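Local coordinates for protein chorismate synthase (Campylobacter jejuni, PDB 1SQ1) that probably catalyses, with reduced FMN as cofactor, the elimination of phosphate from 5-enolpyruvylshikimate-3-phosphate to give chorismate, the last step of the shikimate pathway, at residues 154-159 and 190-195; 205-210 and 290-295; 228-233 and 334-339; 266-271 and 282-287. One frame throughout, in Å; residues are numbered along the deposited sequence.

Overall arrangement
Interactions 1, 2 and 4 all reach one antiparallel sheet, whereas interaction 3 belongs to the helices packed beside it. In the sheet, strand 205-212 lies between strand 148-156, which leads into interaction 1, and strand 286-292, which interactions 2 and 4 share. The centres of interactions 1 and 2 are 12 Å apart, and those of interactions 2 and 3 are 14 Å apart; Thr209 and Val336 link the latter two. Along the chain, interaction 1 closes before the others open, interactions 2 and 3 cross, and interaction 4 is nested inside both. Sheet and helices thus form one interwoven core, with the predicted FMN-binding residues 293-295 leaving it at interaction 2.

Interaction 1. Residues 154-159 and 190-195; sequences FGVGTF and KNEILN
Glu192 and Val156 meet because each directs a branch away from its own backbone N: CG of Glu192 lies anti to that atom (chi1 170°), and so does CG1 of Val156 (chi1 173°). The side chains run antiparallel alongside one another, leaving Val156 CG1 3.6 Å from Glu192 CG. A bend at chi2 (69°) then turns the Glu192 carboxylate toward the turn that follows the strand. There OE1 of Glu192 approaches CA of Gly157 at 3.8 Å, while OE2 of Glu192 sits at the edge of the Phe159 ring, 3.6 Å from CE2 of Phe159. The carboxylate and ring planes are steeply inclined, and an edge position suits an anion, since the ring hydrogens there carry slight positive charge. The methylene carbons of Glu192 meanwhile offer the ring an apolar surface, CB of Glu192 lying 3.8 Å from CD2 of Phe159. Ile193 lies roughly perpendicular to Val156, CG1 to CG1 at 3.9 Å, and Phe189 of the same helix also touches the valine. Glu192 further forms a weak, long ion pair with Arg255 of the second subunit. Gly157, at positive phi, suits the second position of the type II' turn from Val156 to Phe159, whose paired backbone bonds define a two-residue beta hairpin, here packed at the end of its strand against helix 186-198.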
loop_
_atom_site.group_PDB
_atom_site.type_symbol
_atom_site.label_atom_id
_atom_site.label_comp_id
_atom_site.label_asym_id
_atom_site.label_seq_id
_atom_site.Cartn_x
_atom_site.Cartn_y
_atom_site.Cartn_z
ATOM N N PHE A 154 4.758 -21.783 -27.631
ATOM C CA PHE A 154 5.206 -21.647 -29.006
ATOM C C PHE A 154 6.629 -22.106 -29.188
ATOM O O PHE A 154 7.137 -22.149 -30.309
ATOM C CB PHE A 154 5.056 -20.211 -29.498
ATOM C CG PHE A 154 6.035 -19.228 -28.914
ATOM C CD1 PHE A 154 7.157 -18.829 -29.638
ATOM C CD2 PHE A 154 5.759 -18.580 -27.709
ATOM C CE1 PHE A 154 7.984 -17.772 -29.176
ATOM C CE2 PHE A 154 6.575 -17.529 -27.241
ATOM C CZ PHE A 154 7.687 -17.125 -27.979
ATOM N N GLY A 155 7.271 -22.466 -28.085
ATOM C CA GLY A 155 8.640 -22.927 -28.150
ATOM C C GLY A 155 8.927 -23.924 -27.053
ATOM O O GLY A 155 8.498 -23.755 -25.909
ATOM N N VAL A 156 9.634 -24.986 -27.410
ATOM C CA VAL A 156 10.017 -26.004 -26.447
ATOM C C VAL A 156 11.414 -26.488 -26.805
ATOM O O VAL A 156 11.626 -27.075 -27.865
ATOM C CB VAL A 156 9.065 -27.203 -26.460
ATOM C CG1 VAL A 156 9.620 -28.301 -25.564
ATOM C CG2 VAL A 156 7.676 -26.773 -25.997
ATOM N N GLY A 157 12.368 -26.235 -25.919
ATOM C CA GLY A 157 13.729 -26.645 -26.185
ATOM C C GLY A 157 14.278 -25.842 -27.343
ATOM O O GLY A 157 14.065 -24.635 -27.423
ATOM N N THR A 158 14.980 -26.521 -28.240
ATOM C CA THR A 158 15.579 -25.892 -29.411
ATOM C C THR A 158 14.527 -25.683 -30.519
ATOM O O THR A 158 14.811 -25.094 -31.567
ATOM C CB THR A 158 16.772 -26.749 -29.931
ATOM O OG1 THR A 158 16.326 -28.076 -30.241
ATOM C CG2 THR A 158 17.842 -26.851 -28.855
ATOM N N PHE A 159 13.307 -26.155 -30.275
ATOM C CA PHE A 159 12.210 -26.009 -31.229
ATOM C C PHE A 159 11.426 -24.739 -30.932
ATOM O O PHE A 159 10.642 -24.702 -29.990
ATOM C CB PHE A 159 11.280 -27.210 -31.123
ATOM C CG PHE A 159 11.962 -28.506 -31.393
ATOM C CD1 PHE A 159 12.385 -28.821 -32.678
ATOM C CD2 PHE A 159 12.241 -29.384 -30.358
ATOM C CE1 PHE A 159 13.079 -29.990 -32.932
ATOM C CE2 PHE A 159 12.934 -30.556 -30.600
ATOM C CZ PHE A 159 13.357 -30.860 -31.894
ATOM N N LYS A 190 6.166 -32.296 -28.202
ATOM C CA LYS A 190 5.822 -33.517 -27.464
ATOM C C LYS A 190 7.009 -34.448 -27.295
ATOM O O LYS A 190 7.303 -34.925 -26.197
ATOM C CB LYS A 190 4.699 -34.264 -28.182
ATOM C CG LYS A 190 3.377 -33.532 -28.171
ATOM C CD LYS A 190 2.295 -34.337 -28.845
ATOM C CE LYS A 190 0.954 -33.640 -28.733
ATOM N NZ LYS A 190 -0.128 -34.427 -29.398
ATOM N N ASN A 191 7.669 -34.706 -28.414
ATOM C CA ASN A 191 8.836 -35.563 -28.470
ATOM C C ASN A 191 9.921 -34.990 -27.564
ATOM O O ASN A 191 10.462 -35.701 -26.716
ATOM C CB ASN A 191 9.318 -35.631 -29.918
ATOM C CG ASN A 191 10.776 -35.972 -30.030
ATOM O OD1 ASN A 191 11.536 -35.276 -30.707
ATOM N ND2 ASN A 191 11.182 -37.045 -29.366
ATOM N N GLU A 192 10.222 -33.703 -27.744
ATOM C CA GLU A 192 11.246 -33.015 -26.952
ATOM C C GLU A 192 10.957 -33.143 -25.461
ATOM O O GLU A 192 11.869 -33.345 -24.660
ATOM C CB GLU A 192 11.310 -31.530 -27.342
ATOM C CG GLU A 192 12.170 -30.666 -26.422
ATOM C CD GLU A 192 13.650 -30.967 -26.541
ATOM O OE1 GLU A 192 14.456 -30.355 -25.806
ATOM O OE2 GLU A 192 14.016 -31.812 -27.377
ATOM N N ILE A 193 9.681 -33.026 -25.099
ATOM C CA ILE A 193 9.253 -33.132 -23.710
ATOM C C ILE A 193 9.394 -34.572 -23.223
ATOM O O ILE A 193 9.988 -34.835 -22.175
ATOM C CB ILE A 193 7.780 -32.664 -23.547
ATOM C CG1 ILE A 193 7.708 -31.141 -23.723
ATOM C CG2 ILE A 193 7.226 -33.102 -22.187
ATOM C CD1 ILE A 193 6.303 -30.565 -23.642
ATOM N N LEU A 194 8.838 -35.501 -23.991
ATOM C CA LEU A 194 8.914 -36.915 -23.653
ATOM C C LEU A 194 10.400 -37.278 -23.487
ATOM O O LEU A 194 10.808 -37.837 -22.461
ATOM C CB LEU A 194 8.281 -37.745 -24.777
ATOM C CG LEU A 194 7.354 -38.901 -24.395
ATOM C CD1 LEU A 194 6.772 -39.506 -25.658
ATOM C CD2 LEU A 194 8.103 -39.953 -23.601
ATOM N N ASN A 195 11.212 -36.945 -24.490
ATOM C CA ASN A 195 12.634 -37.238 -24.428
ATOM C C ASN A 195 13.215 -36.693 -23.133
ATOM O O ASN A 195 13.949 -37.387 -22.437
ATOM C CB ASN A 195 13.366 -36.615 -25.615
ATOM C CG ASN A 195 14.811 -37.063 -25.700
ATOM O OD1 ASN A 195 15.092 -38.230 -25.959
ATOM N ND2 ASN A 195 15.737 -36.139 -25.472
#

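Interaction 2. Residues 205-210 and 290-295; sequences AAVFTK and TYFKPT. With SO4 (sulfate ion), chain B.
This is backbone pairing between neighbouring antiparallel strands, in the buried interior of a five-stranded sheet. Two hydrogen-bonded pairs hold it. Ala205 and Phe292 exchange bonds, with Ala205 N to Phe292 O at 2.9 Å and Phe292 N to Ala205 O at 2.7 Å. Val207 and Thr290 do the same, Val207 N reaching Thr290 O at 2.7 Å. Between them Ala206 and Tyr291 form a non-hydrogen-bonded pair, and the small methyl of Ala206 leaves space for the tyrosine ring, whose CD1 lies 3.4 Å from Ala206 CB. On the other face Val207 and Phe292 pack obliquely, CG2 of Val207 3.6 Å from CE1 of Phe292; with CG1 of Val207 anti to the backbone N (chi1 170°), CG2 is left anti to the carbonyl carbon, next to the ring. Chorismate synthase is built as a beta-alpha-beta sandwich, and this sheet is one of its outer layers. Tyr291 OH is hydrogen-bonded to Glu244. Beyond the strand come Lys293, Pro294 and Thr295, predicted to bind FMN. The extended chain of Lys293 carries NZ to a weak hydrogen bond with O3 of a sulfate ion at 3.0 Å; Ala239 N of the same chain and Gly278 N of the second subunit also bind this sulfate, probably from the crystallisation liquor.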
loop_
_atom_site.group_PDB
_atom_site.type_symbol
_atom_site.label_atom_id
_atom_site.label_comp_id
_atom_site.label_asym_id
_atom_site.label_seq_id
_atom_site.Cartn_x
_atom_site.Cartn_y
_atom_site.Cartn_z
ATOM N N ALA A 205 10.745 -23.586 -21.991
ATOM C CA ALA A 205 9.651 -23.324 -22.934
ATOM C C ALA A 205 9.356 -21.825 -23.079
ATOM O O ALA A 205 9.621 -21.049 -22.167
ATOM C CB ALA A 205 8.393 -24.061 -22.492
ATOM N N ALA A 206 8.817 -21.433 -24.232
ATOM C CA ALA A 206 8.473 -20.037 -24.505
ATOM C C ALA A 206 6.950 -19.862 -24.633
ATOM O O ALA A 206 6.321 -20.431 -25.532
ATOM C CB ALA A 206 9.160 -19.577 -25.773
ATOM N N VAL A 207 6.361 -19.076 -23.732
ATOM C CA VAL A 207 4.923 -18.854 -23.751
ATOM C C VAL A 207 4.502 -17.562 -24.423
ATOM O O VAL A 207 5.209 -16.552 -24.355
ATOM C CB VAL A 207 4.348 -18.871 -22.339
ATOM C CG1 VAL A 207 2.916 -18.394 -22.361
ATOM C CG2 VAL A 207 4.428 -20.278 -21.780
ATOM N N PHE A 208 3.342 -17.612 -25.079
ATOM C CA PHE A 208 2.785 -16.454 -25.775
ATOM C C PHE A 208 1.404 -16.087 -25.233
ATOM O O PHE A 208 0.466 -16.880 -25.308
ATOM C CB PHE A 208 2.661 -16.739 -27.270
ATOM C CG PHE A 208 2.080 -15.597 -28.055
ATOM C CD1 PHE A 208 2.764 -14.391 -28.166
ATOM C CD2 PHE A 208 0.843 -15.723 -28.680
ATOM C CE1 PHE A 208 2.225 -13.324 -28.892
ATOM C CE2 PHE A 208 0.298 -14.660 -29.406
ATOM C CZ PHE A 208 0.989 -13.461 -29.512
ATOM N N THR A 209 1.279 -14.884 -24.686
ATOM C CA THR A 209 0.002 -14.431 -24.150
ATOM C C THR A 209 -0.520 -13.277 -24.979
ATOM O O THR A 209 0.110 -12.226 -25.077
ATOM C CB THR A 209 0.111 -13.940 -22.713
ATOM O OG1 THR A 209 0.673 -14.965 -21.881
ATOM C CG2 THR A 209 -1.266 -13.576 -22.210
ATOM N N LYS A 210 -1.683 -13.489 -25.575
ATOM C CA LYS A 210 -2.310 -12.484 -26.406
ATOM C C LYS A 210 -3.583 -11.997 -25.741
ATOM O O LYS A 210 -4.362 -12.796 -25.218
ATOM C CB LYS A 210 -2.622 -13.076 -27.781
ATOM C CG LYS A 210 -3.535 -12.231 -28.645
ATOM C CD LYS A 210 -3.285 -12.520 -30.109
ATOM C CE LYS A 210 -4.566 -12.525 -30.914
ATOM N NZ LYS A 210 -5.388 -13.730 -30.588
ATOM N N THR A 290 6.453 -14.831 -22.347
ATOM C CA THR A 290 7.078 -15.288 -21.102
ATOM C C THR A 290 7.920 -16.544 -21.346
ATOM O O THR A 290 7.400 -17.589 -21.754
ATOM C CB THR A 290 6.031 -15.649 -20.048
ATOM O OG1 THR A 290 5.170 -14.533 -19.838
ATOM C CG2 THR A 290 6.696 -15.999 -18.741
ATOM N N TYR A 291 9.214 -16.447 -21.063
ATOM C CA TYR A 291 10.128 -17.562 -21.250
ATOM C C TYR A 291 10.433 -18.334 -19.981
ATOM O O TYR A 291 11.002 -17.807 -19.031
ATOM C CB TYR A 291 11.417 -17.042 -21.859
ATOM C CG TYR A 291 11.168 -16.365 -23.171
ATOM C CD1 TYR A 291 11.042 -17.102 -24.344
ATOM C CD2 TYR A 291 10.987 -14.993 -23.234
ATOM C CE1 TYR A 291 10.739 -16.484 -25.546
ATOM C CE2 TYR A 291 10.682 -14.366 -24.431
ATOM C CZ TYR A 291 10.558 -15.117 -25.578
ATOM O OH TYR A 291 10.228 -14.496 -26.751
ATOM N N PHE A 292 10.061 -19.602 -19.989
ATOM C CA PHE A 292 10.284 -20.468 -18.855
ATOM C C PHE A 292 11.567 -21.288 -18.977
ATOM O O PHE A 292 11.907 -21.799 -20.052
ATOM C CB PHE A 292 9.106 -21.421 -18.690
ATOM C CG PHE A 292 7.843 -20.760 -18.214
ATOM C CD1 PHE A 292 7.111 -19.928 -19.057
ATOM C CD2 PHE A 292 7.357 -21.021 -16.940
ATOM C CE1 PHE A 292 5.923 -19.364 -18.637
ATOM C CE2 PHE A 292 6.167 -20.461 -16.510
ATOM C CZ PHE A 292 5.443 -19.634 -17.361
ATOM N N LYS A 293 12.277 -21.422 -17.861
ATOM C CA LYS A 293 13.507 -22.200 -17.842
ATOM C C LYS A 293 13.122 -23.636 -17.533
ATOM O O LYS A 293 11.985 -23.908 -17.133
ATOM C CB LYS A 293 14.450 -21.685 -16.755
ATOM C CG LYS A 293 14.068 -22.096 -15.334
ATOM C CD LYS A 293 15.050 -21.549 -14.291
ATOM C CE LYS A 293 14.702 -22.050 -12.892
ATOM N NZ LYS A 293 15.776 -21.735 -11.918
ATOM N N PRO A 294 14.052 -24.580 -17.732
ATOM C CA PRO A 294 13.717 -25.971 -17.436
ATOM C C PRO A 294 13.547 -26.179 -15.934
ATOM O O PRO A 294 14.296 -25.630 -15.120
ATOM C CB PRO A 294 14.899 -26.746 -18.013
ATOM C CG PRO A 294 16.018 -25.754 -17.964
ATOM C CD PRO A 294 15.354 -24.490 -18.411
ATOM N N THR A 295 12.534 -26.961 -15.586
ATOM C CA THR A 295 12.207 -27.291 -14.203
ATOM C C THR A 295 13.456 -27.715 -13.442
ATOM O O THR A 295 14.190 -28.593 -13.892
ATOM C CB THR A 295 11.226 -28.455 -14.164
ATOM O OG1 THR A 295 10.427 -28.445 -15.355
ATOM C CG2 THR A 295 10.334 -28.344 -12.950
HETATM S S SO4 B . 12.689 -19.223 -10.360
HETATM O O1 SO4 B . 12.211 -20.437 -9.662
HETATM O O2 SO4 B . 13.243 -18.247 -9.383
HETATM O O3 SO4 B . 13.748 -19.581 -11.325
HETATM O O4 SO4 B . 11.559 -18.592 -11.072
#

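Interaction 3. Residues 228-233 and 334-339; sequences SKLAHA and AMVRLV
Val339 is the residue round which this helix pair is organised, since its two methyls diverge toward Lys229 and Ala233, one turn apart on the facing helix. The helices, 226-235 and 325-346, belong to the helical layer of the chorismate synthase beta-alpha-beta sandwich. Their short segments run roughly antiparallel, at 146°, with axes 9.3 Å apart. CG1 of Val339, anti to the backbone N, comes against the aliphatic root of Lys229, 3.4 Å from Lys229 CB, and the two side chains are turned obliquely to each other. CG2 of Val339, anti to the carbonyl carbon, meets the methyl of Ala233, with Val339 CG2 3.8 Å from Ala233 CB. A lysine can occupy so buried a place because its chain is greasy for most of its length, while its amino group ends in a salt bridge with Asp342. Beside this pair, Leu230 reaches across with one branch, CD2, which lies 3.7 Å from Val336 CG1 and also touches CG2 of Val336; the branched ends fit against each other at a slant. Phe4 from strand 3-4 covers Ala233, Met335 and Val339. On its far side helix 226-235 faces the second subunit, where Ser228 OG is hydrogen-bonded to the carbonyl of His232 of that chain. Ala233, having only a methyl, lets the selenomethionine at 335 fold back over it: successive bends at chi2 and chi3 (-48° and -66°) curl the chain until Met335 CE lies 3.5 Å from Ala233 CB.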
loop_
_atom_site.group_PDB
_atom_site.type_symbol
_atom_site.label_atom_id
_atom_site.label_comp_id
_atom_site.label_asym_id
_atom_site.label_seq_id
_atom_site.Cartn_x
_atom_site.Cartn_y
_atom_site.Cartn_z
ATOM N N SER A 228 4.842 -2.564 -16.621
ATOM C CA SER A 228 5.488 -2.844 -15.333
ATOM C C SER A 228 4.727 -3.953 -14.610
ATOM O O SER A 228 5.282 -5.004 -14.311
ATOM C CB SER A 228 5.493 -1.612 -14.423
ATOM O OG SER A 228 6.451 -0.651 -14.827
ATOM N N LYS A 229 3.455 -3.703 -14.322
ATOM C CA LYS A 229 2.630 -4.675 -13.630
ATOM C C LYS A 229 2.694 -6.014 -14.316
ATOM O O LYS A 229 2.780 -7.041 -13.668
ATOM C CB LYS A 229 1.175 -4.215 -13.599
ATOM C CG LYS A 229 0.872 -3.055 -12.687
ATOM C CD LYS A 229 -0.525 -2.529 -12.954
ATOM C CE LYS A 229 -1.166 -2.028 -11.681
ATOM N NZ LYS A 229 -1.624 -3.167 -10.825
ATOM N N LEU A 230 2.637 -6.011 -15.636
ATOM C CA LEU A 230 2.658 -7.268 -16.357
ATOM C C LEU A 230 3.969 -7.983 -16.153
ATOM O O LEU A 230 3.991 -9.190 -15.914
ATOM C CB LEU A 230 2.430 -7.025 -17.839
ATOM C CG LEU A 230 0.989 -6.667 -18.178
ATOM C CD1 LEU A 230 0.940 -6.117 -19.595
ATOM C CD2 LEU A 230 0.096 -7.903 -18.017
ATOM N N ALA A 231 5.059 -7.227 -16.246
ATOM C CA ALA A 231 6.399 -7.768 -16.083
ATOM C C ALA A 231 6.592 -8.349 -14.697
ATOM O O ALA A 231 7.247 -9.380 -14.525
ATOM C CB ALA A 231 7.413 -6.681 -16.319
ATOM N N HIS A 232 6.016 -7.670 -13.716
ATOM C CA HIS A 232 6.095 -8.051 -12.316
ATOM C C HIS A 232 5.317 -9.343 -12.069
ATOM O O HIS A 232 5.824 -10.272 -11.429
ATOM C CB HIS A 232 5.545 -6.897 -11.479
ATOM C CG HIS A 232 5.596 -7.104 -10.000
ATOM N ND1 HIS A 232 4.966 -8.164 -9.377
ATOM C CD2 HIS A 232 6.076 -6.321 -9.006
ATOM C CE1 HIS A 232 5.046 -8.011 -8.062
ATOM N NE2 HIS A 232 5.711 -6.901 -7.817
ATOM N N ALA A 233 4.100 -9.424 -12.595
ATOM C CA ALA A 233 3.295 -10.624 -12.408
ATOM C C ALA A 233 3.838 -11.837 -13.183
ATOM O O ALA A 233 3.752 -12.954 -12.697
ATOM C CB ALA A 233 1.847 -10.347 -12.794
ATOM N N ALA A 334 -3.698 -16.382 -16.067
ATOM C CA ALA A 334 -4.324 -15.932 -14.829
ATOM C C ALA A 334 -3.714 -14.620 -14.348
ATOM O O ALA A 334 -4.434 -13.675 -14.043
ATOM C CB ALA A 334 -4.182 -17.002 -13.755
HETATM N N MSE A 335 -2.387 -14.566 -14.290
HETATM C CA MSE A 335 -1.690 -13.365 -13.852
HETATM C C MSE A 335 -1.996 -12.148 -14.719
HETATM O O MSE A 335 -2.236 -11.055 -14.196
HETATM C CB MSE A 335 -0.171 -13.587 -13.818
HETATM C CG MSE A 335 0.314 -14.587 -12.786
HETATM SE SE MSE A 335 -0.416 -14.322 -11.008
HETATM C CE MSE A 335 0.380 -12.612 -10.540
ATOM N N VAL A 336 -1.976 -12.317 -16.037
ATOM C CA VAL A 336 -2.261 -11.183 -16.910
ATOM C C VAL A 336 -3.716 -10.781 -16.727
ATOM O O VAL A 336 -4.092 -9.630 -16.932
ATOM C CB VAL A 336 -2.000 -11.517 -18.387
ATOM C CG1 VAL A 336 -2.389 -10.339 -19.252
ATOM C CG2 VAL A 336 -0.525 -11.845 -18.585
ATOM N N ARG A 337 -4.527 -11.737 -16.301
ATOM C CA ARG A 337 -5.934 -11.487 -16.069
ATOM C C ARG A 337 -6.038 -10.557 -14.870
ATOM O O ARG A 337 -6.572 -9.453 -14.991
ATOM C CB ARG A 337 -6.655 -12.789 -15.752
ATOM C CG ARG A 337 -7.962 -12.963 -16.473
ATOM C CD ARG A 337 -7.798 -13.777 -17.750
ATOM N NE ARG A 337 -7.784 -15.219 -17.508
ATOM C CZ ARG A 337 -8.146 -16.113 -18.429
ATOM N NH1 ARG A 337 -8.550 -15.696 -19.632
ATOM N NH2 ARG A 337 -8.095 -17.414 -18.170
ATOM N N LEU A 338 -5.520 -11.006 -13.721
ATOM C CA LEU A 338 -5.561 -10.220 -12.487
ATOM C C LEU A 338 -5.111 -8.780 -12.707
ATOM O O LEU A 338 -5.789 -7.835 -12.303
ATOM C CB LEU A 338 -4.690 -10.869 -11.414
ATOM C CG LEU A 338 -5.207 -12.186 -10.816
ATOM C CD1 LEU A 338 -4.030 -12.960 -10.288
ATOM C CD2 LEU A 338 -6.220 -11.946 -9.702
ATOM N N VAL A 339 -3.967 -8.608 -13.353
ATOM C CA VAL A 339 -3.472 -7.265 -13.612
ATOM C C VAL A 339 -4.507 -6.432 -14.377
ATOM O O VAL A 339 -4.968 -5.406 -13.873
ATOM C CB VAL A 339 -2.164 -7.299 -14.415
ATOM C CG1 VAL A 339 -1.652 -5.888 -14.630
ATOM C CG2 VAL A 339 -1.132 -8.131 -13.677
#

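Interaction 4. Residues 266-271 and 282-287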
loop_
_atom_site.group_PDB
_atom_site.type_symbol
_atom_site.label_atom_id
_atom_site.label_comp_id
_atom_site.label_asym_id
_atom_site.label_seq_id
_atom_site.Cartn_x
_atom_site.Cartn_y
_atom_site.Cartn_z
ATOM N N GLY A 266 -7.607 6.239 -38.635
ATOM C CA GLY A 266 -8.375 5.364 -37.767
ATOM C C GLY A 266 -7.518 4.799 -36.641
ATOM O O GLY A 266 -6.967 5.552 -35.828
ATOM N N LYS A 267 -7.393 3.475 -36.584
ATOM C CA LYS A 267 -6.596 2.872 -35.524
ATOM C C LYS A 267 -5.094 2.862 -35.881
ATOM O O LYS A 267 -4.662 3.553 -36.820
ATOM C CB LYS A 267 -7.108 1.453 -35.210
ATOM C CG LYS A 267 -7.466 1.191 -33.707
ATOM C CD LYS A 267 -6.259 1.429 -32.758
ATOM C CE LYS A 267 -6.445 0.877 -31.308
ATOM N NZ LYS A 267 -7.666 1.320 -30.517
ATOM N N PHE A 268 -4.304 2.102 -35.121
ATOM C CA PHE A 268 -2.857 2.016 -35.337
ATOM C C PHE A 268 -2.530 1.119 -36.517
ATOM O O PHE A 268 -3.219 0.130 -36.751
ATOM C CB PHE A 268 -2.160 1.484 -34.071
ATOM C CG PHE A 268 -1.917 2.536 -33.021
ATOM C CD1 PHE A 268 -0.975 3.541 -33.235
ATOM C CD2 PHE A 268 -2.652 2.546 -31.841
ATOM C CE1 PHE A 268 -0.767 4.542 -32.292
ATOM C CE2 PHE A 268 -2.452 3.548 -30.890
ATOM C CZ PHE A 268 -1.505 4.548 -31.122
ATOM N N LEU A 269 -1.489 1.470 -37.265
ATOM C CA LEU A 269 -1.100 0.657 -38.410
ATOM C C LEU A 269 -0.393 -0.618 -37.954
ATOM O O LEU A 269 -0.967 -1.712 -37.992
ATOM C CB LEU A 269 -0.194 1.454 -39.352
ATOM C CG LEU A 269 -0.908 2.368 -40.361
ATOM C CD1 LEU A 269 -1.589 1.529 -41.431
ATOM C CD2 LEU A 269 -1.925 3.248 -39.648
ATOM N N SER A 270 0.853 -0.463 -37.520
ATOM C CA SER A 270 1.668 -1.576 -37.034
ATOM C C SER A 270 1.487 -1.744 -35.523
ATOM O O SER A 270 0.994 -0.836 -34.861
ATOM C CB SER A 270 3.136 -1.299 -37.366
ATOM O OG SER A 270 3.446 0.073 -37.138
ATOM N N ASN A 271 1.879 -2.894 -34.980
ATOM C CA ASN A 271 1.738 -3.119 -33.537
ATOM C C ASN A 271 3.051 -3.537 -32.883
ATOM O O ASN A 271 3.084 -4.462 -32.072
ATOM C CB ASN A 271 0.668 -4.187 -33.254
ATOM C CG ASN A 271 0.281 -4.251 -31.787
ATOM O OD1 ASN A 271 0.310 -3.243 -31.086
ATOM N ND2 ASN A 271 -0.106 -5.432 -31.324
ATOM N N ASN A 282 -2.936 1.137 -25.624
ATOM C CA ASN A 282 -3.384 1.995 -26.722
ATOM C C ASN A 282 -4.568 1.440 -27.520
ATOM O O ASN A 282 -4.972 2.026 -28.524
ATOM C CB ASN A 282 -2.225 2.243 -27.684
ATOM C CG ASN A 282 -1.849 1.001 -28.469
ATOM O OD1 ASN A 282 -2.442 -0.069 -28.290
ATOM N ND2 ASN A 282 -0.861 1.135 -29.349
ATOM N N GLY A 283 -5.115 0.309 -27.088
ATOM C CA GLY A 283 -6.230 -0.281 -27.803
ATOM C C GLY A 283 -5.825 -1.541 -28.547
ATOM O O GLY A 283 -6.565 -2.523 -28.572
ATOM N N GLU A 284 -4.642 -1.534 -29.153
ATOM C CA GLU A 284 -4.184 -2.705 -29.888
ATOM C C GLU A 284 -4.083 -3.940 -29.003
ATOM O O GLU A 284 -4.072 -3.840 -27.781
ATOM C CB GLU A 284 -2.838 -2.414 -30.539
ATOM C CG GLU A 284 -2.928 -1.375 -31.630
ATOM C CD GLU A 284 -3.840 -1.806 -32.772
ATOM O OE1 GLU A 284 -4.904 -1.168 -32.974
ATOM O OE2 GLU A 284 -3.495 -2.793 -33.463
ATOM N N ASN A 285 -4.012 -5.108 -29.629
ATOM C CA ASN A 285 -3.904 -6.359 -28.892
ATOM C C ASN A 285 -2.677 -6.306 -28.020
ATOM O O ASN A 285 -1.816 -5.447 -28.208
ATOM C CB ASN A 285 -3.759 -7.524 -29.850
ATOM C CG ASN A 285 -4.965 -7.702 -30.721
ATOM O OD1 ASN A 285 -5.928 -8.356 -30.329
ATOM N ND2 ASN A 285 -4.935 -7.102 -31.908
ATOM N N LEU A 286 -2.584 -7.237 -27.081
ATOM C CA LEU A 286 -1.444 -7.278 -26.181
ATOM C C LEU A 286 -0.539 -8.432 -26.585
ATOM O O LEU A 286 -0.985 -9.577 -26.655
ATOM C CB LEU A 286 -1.931 -7.449 -24.737
ATOM C CG LEU A 286 -1.553 -6.435 -23.642
ATOM C CD1 LEU A 286 -1.534 -4.993 -24.155
ATOM C CD2 LEU A 286 -2.541 -6.590 -22.510
ATOM N N ILE A 287 0.724 -8.124 -26.870
ATOM C CA ILE A 287 1.700 -9.142 -27.263
ATOM C C ILE A 287 2.715 -9.333 -26.148
ATOM O O ILE A 287 3.681 -8.584 -26.044
ATOM C CB ILE A 287 2.469 -8.740 -28.539
ATOM C CG1 ILE A 287 1.489 -8.275 -29.621
ATOM C CG2 ILE A 287 3.264 -9.929 -29.059
ATOM C CD1 ILE A 287 0.495 -9.331 -30.014
#
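Face contact comes first: the amide of Asn282 is laid over one face of the Phe268 ring, with the two planes only 24° apart and ND2 of Asn282 3.3 Å from CE2 of Phe268. An amide suits this position because it is flat and can lay its own face against the ring. Polar bonding within the segment 282-287 sets that amide in place. Asn282 OD1 accepts from Glu284 N at 2.8 Å, making an Asx turn, although the donor stands well above the carbonyl plane. Gly283, between them, takes a positive phi (108°), easy for a residue without a side chain. The next group is electrostatic and looser. Lys267 and Glu284 pass side by side, pointing opposite ways, and Lys267 NZ remains 4.5 Å from Glu284 OE1, beyond a salt bridge. Van der Waals packing completes the contact: Asn271 runs alongside Glu284, its OD1 3.3 Å from Glu284 CB, and its ND2 lies 3.7 Å from Ile287 CG1, joining this loop to the start of strand 286-292. Phe268 also packs on Leu277 of the intervening strand 276-277. Since the clear contacts between the segments are mostly face contact and packing, with opposite charges at a distance, the fit probably depends largely on shape.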